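Local coordinates for protein Thf1 (Thermosynechococcus elongatus, PDB 5MJO) that may be involved in the biogenesis of photosynthetic membranes, as a member of the THF1 (thylakoid formation) family, at residues H170-L175 / K188-L193. Residues are numbered along the deposited sequence; the frame is centred on the assembly and turned at random.
Sequences HLNETL and KVKRDL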
ATOM      1  N   HIS A 170     -13.142   7.169 -13.463  1.00 14.06           N
ATOM      2  CA  HIS A 170     -12.447   8.372 -13.802  1.00 11.40           C
ATOM      3  C   HIS A 170     -11.532   8.760 -12.637  1.00 10.32           C
ATOM      4  O   HIS A 170     -11.752   9.693 -11.895  1.00 10.23           O
ATOM      5  CB  HIS A 170     -13.414   9.516 -14.133  1.00 11.74           C
ATOM      6  CG  HIS A 170     -14.347   9.159 -15.244  1.00 14.41           C
ATOM      7  ND1 HIS A 170     -13.890   8.730 -16.480  1.00 22.82           N
ATOM      8  CD2 HIS A 170     -15.692   9.085 -15.282  1.00 20.09           C
ATOM      9  CE1 HIS A 170     -14.949   8.413 -17.223  1.00 20.68           C
ATOM     10  NE2 HIS A 170     -16.048   8.663 -16.527  1.00 20.58           N
ATOM     11  N   LEU A 171     -10.501   7.975 -12.497  1.00  9.93           N
ATOM     12  CA  LEU A 171      -9.597   8.065 -11.325  1.00 11.22           C
ATOM     13  C   LEU A 171      -8.949   9.450 -11.271  1.00 11.34           C
ATOM     14  O   LEU A 171      -8.874  10.050 -10.205  1.00 12.49           O
ATOM     15  CB  LEU A 171      -8.537   6.959 -11.396  1.00 10.92           C
ATOM     16  CG  LEU A 171      -7.449   6.957 -10.343  1.00 11.74           C
ATOM     17  CD1 LEU A 171      -8.060   6.919  -8.939  1.00 13.24           C
ATOM     18  CD2 LEU A 171      -6.491   5.831 -10.649  1.00 12.29           C
ATOM     19  N   ASN A 172      -8.434   9.925 -12.389  1.00 10.10           N
ATOM     20  CA  ASN A 172      -7.753  11.209 -12.381  1.00 10.06           C
ATOM     21  C   ASN A 172      -8.656  12.376 -11.965  1.00 10.17           C
ATOM     22  O   ASN A 172      -8.226  13.342 -11.336  1.00 11.11           O
ATOM     23  CB  ASN A 172      -7.002  11.489 -13.670  1.00 12.01           C
ATOM     24  CG  ASN A 172      -5.792  10.639 -13.829  1.00 14.44           C
ATOM     25  OD1 ASN A 172      -5.332   9.988 -12.887  1.00 16.15           O
ATOM     26  ND2 ASN A 172      -5.343  10.531 -15.065  1.00 21.99           N
ATOM     27  N   GLU A 173      -9.912  12.305 -12.428  1.00 12.28           N
ATOM     28  CA  GLU A 173     -10.956  13.332 -12.012  1.00 13.19           C
ATOM     29  C   GLU A 173     -11.175  13.286 -10.530  1.00 12.46           C
ATOM     30  O   GLU A 173     -11.220  14.334  -9.865  1.00 12.01           O
ATOM     31  CB  GLU A 173     -12.227  13.013 -12.753  1.00 15.49           C
ATOM     32  CG  GLU A 173     -13.355  13.960 -12.494  1.00 20.45           C
ATOM     33  CD  GLU A 173     -14.530  13.773 -13.427  1.00 28.10           C
ATOM     34  OE1 GLU A 173     -15.398  12.909 -13.159  1.00 43.27           O
ATOM     35  OE2 GLU A 173     -14.567  14.501 -14.434  1.00 34.10           O
ATOM     36  N   THR A 174     -11.253  12.078  -9.957  1.00 10.27           N
ATOM     37  CA  THR A 174     -11.388  11.928  -8.502  1.00 12.09           C
ATOM     38  C   THR A 174     -10.180  12.450  -7.769  1.00 13.01           C
ATOM     39  O   THR A 174     -10.311  13.160  -6.729  1.00 13.74           O
ATOM     40  CB  THR A 174     -11.689  10.486  -8.157  1.00 10.84           C
ATOM     41  OG1 THR A 174     -12.943  10.182  -8.746  1.00 15.08           O
ATOM     42  CG2 THR A 174     -11.740  10.287  -6.642  1.00 12.43           C
ATOM     43  N   LEU A 175      -8.987  12.146  -8.278  1.00 10.91           N
ATOM     44  CA  LEU A 175      -7.758  12.651  -7.670  1.00 10.38           C
ATOM     45  C   LEU A 175      -7.654  14.198  -7.752  1.00 11.49           C
ATOM     46  O   LEU A 175      -7.184  14.862  -6.781  1.00 13.97           O
ATOM     47  CB  LEU A 175      -6.553  11.984  -8.307  1.00 11.10           C
ATOM     48  CG  LEU A 175      -6.439  10.496  -8.037  1.00 11.54           C
ATOM     49  CD1 LEU A 175      -5.357   9.834  -8.841  1.00 12.28           C
ATOM     50  CD2 LEU A 175      -6.178  10.113  -6.580  1.00 10.98           C
ATOM     51  N   LYS A 188       2.158  13.055  -8.557  1.00 13.39           N
ATOM     52  CA  LYS A 188       2.925  11.854  -8.397  1.00 13.75           C
ATOM     53  C   LYS A 188       1.954  10.647  -8.288  1.00 12.59           C
ATOM     54  O   LYS A 188       2.232   9.609  -8.869  1.00 12.42           O
ATOM     55  CB  LYS A 188       3.859  11.916  -7.178  1.00 13.61           C
ATOM     56  CG  LYS A 188       4.959  12.954  -7.352  1.00 16.32           C
ATOM     57  CD  LYS A 188       5.903  12.903  -6.167  1.00 19.84           C
ATOM     58  CE  LYS A 188       6.919  14.037  -6.230  1.00 25.31           C
ATOM     59  NZ  LYS A 188       7.666  13.996  -4.993  1.00 28.63           N
ATOM     60  N   VAL A 189       0.885  10.789  -7.508  1.00 11.38           N
ATOM     61  CA  VAL A 189      -0.128   9.767  -7.372  1.00  9.92           C
ATOM     62  C   VAL A 189      -0.715   9.323  -8.741  1.00  9.03           C
ATOM     63  O   VAL A 189      -0.839   8.121  -9.026  1.00 10.19           O
ATOM     64  CB  VAL A 189      -1.199  10.072  -6.324  1.00 10.74           C
ATOM     65  CG1 VAL A 189      -2.332   9.025  -6.334  1.00 11.38           C
ATOM     66  CG2 VAL A 189      -0.623  10.340  -4.888  1.00 11.17           C
ATOM     67  N   LYS A 190      -1.169  10.303  -9.531  1.00 11.33           N
ATOM     68  CA  LYS A 190      -1.752  10.011 -10.802  1.00 11.69           C
ATOM     69  C   LYS A 190      -0.791   9.189 -11.672  1.00 11.64           C
ATOM     70  O   LYS A 190      -1.166   8.189 -12.262  1.00 11.93           O
ATOM     71  CB  LYS A 190      -2.039  11.288 -11.579  1.00 11.67           C
ATOM     72  CG  LYS A 190      -3.269  12.043 -11.088  1.00 13.45           C
ATOM     73  CD  LYS A 190      -3.485  13.166 -12.090  1.00 17.62           C
ATOM     74  CE  LYS A 190      -4.620  14.032 -11.644  1.00 23.47           C
ATOM     75  NZ  LYS A 190      -4.479  15.296 -12.392  1.00 28.04           N
ATOM     76  N   ARG A 191       0.486   9.600 -11.679  1.00  9.96           N
ATOM     77  CA  ARG A 191       1.451   8.830 -12.530  1.00 12.78           C
ATOM     78  C   ARG A 191       1.801   7.438 -11.977  1.00 10.57           C
ATOM     79  O   ARG A 191       2.051   6.506 -12.741  1.00 13.28           O
ATOM     80  CB  ARG A 191       2.810   9.485 -12.671  1.00 18.64           C
ATOM     81  CG  ARG A 191       2.832  10.921 -12.831  1.00 26.51           C
ATOM     82  CD  ARG A 191       1.915  11.420 -13.819  1.00 30.85           C
ATOM     83  NE  ARG A 191       2.309  10.939 -15.114  1.00 34.93           N
ATOM     84  CZ  ARG A 191       2.505  11.714 -16.207  1.00 39.88           C
ATOM     85  NH1 ARG A 191       2.343  13.088 -16.225  1.00 43.38           N
ATOM     86  NH2 ARG A 191       2.813  11.100 -17.372  1.00 41.68           N
ATOM     87  N   ASP A 192       1.895   7.357 -10.649  1.00 11.87           N
ATOM     88  CA  ASP A 192       2.193   6.072 -10.002  1.00 11.60           C
ATOM     89  C   ASP A 192       1.050   5.081 -10.246  1.00 13.20           C
ATOM     90  O   ASP A 192       1.300   3.907 -10.488  1.00 13.80           O
ATOM     91  CB  ASP A 192       2.456   6.190  -8.495  1.00 12.34           C
ATOM     92  CG  ASP A 192       3.846   6.737  -8.170  1.00 17.05           C
ATOM     93  OD1 ASP A 192       4.696   6.668  -9.074  1.00 29.22           O
ATOM     94  OD2 ASP A 192       4.103   7.284  -7.084  1.00 18.41           O
ATOM     95  N   LEU A 193      -0.187   5.570 -10.272  1.00 11.07           N
ATOM     96  CA  LEU A 193      -1.345   4.683 -10.413  1.00 11.41           C
ATOM     97  C   LEU A 193      -1.509   4.307 -11.902  1.00 11.71           C
ATOM     98  O   LEU A 193      -1.954   3.219 -12.211  1.00 12.82           O
ATOM     99  CB  LEU A 193      -2.633   5.234  -9.818  1.00 10.63           C
ATOM    100  CG  LEU A 193      -2.595   5.244  -8.286  1.00  9.58           C
ATOM    101  CD1 LEU A 193      -3.829   5.837  -7.683  1.00 11.86           C
ATOM    102  CD2 LEU A 193      -2.356   3.844  -7.774  1.00 12.12           C
TER
HETATM  103  O   HOH W   1      -3.903   7.661 -12.645  1.00 21.92           O
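Lys-190 lays its aliphatic chain over the amide of Asn-172, the pair whose CA atoms, 6.3 Å apart, set the register. The lysine chain, extended beyond CG, reaches across with CG 3.4 Å from Asn-172 OD1, and its CE comes within 4.0 Å of Asn-172 CB, so methylenes rather than charge meet the amide. The same OD1 accepts a hydrogen bond from a water at 2.7 Å, which also donates to the carbonyl oxygen of Lys-190, bridging side chain to backbone. Glu-194 takes up Asn-172 ND2, so both ends of the amide are engaged and its rotation is probably fixed. The ammonium NZ, carried past the asparagine, forms salt bridges with Asp-176 and Glu-187.

On the buried side, Leu-175 runs counter to Lys-190, its CD1 3.8 Å from the lysine CG, while its CD2 approaches Val-189 CG1 at 4.0 Å. Leu-171, with CG anti to the backbone N (chi1 175°), extends CD2 to 4.0 Å from Leu-193 CD1, and these two side chains cross nearly perpendicularly. The segment axes approach to 10.4 Å at 160°, the near-antiparallel geometry of a helical hairpin formed by helices 171-178 and 186-205. Helix 150-162 packs against its leucines, placing Leu-160 on Leu-171, Leu-156 on Leu-175 and Tyr-157 on Leu-193.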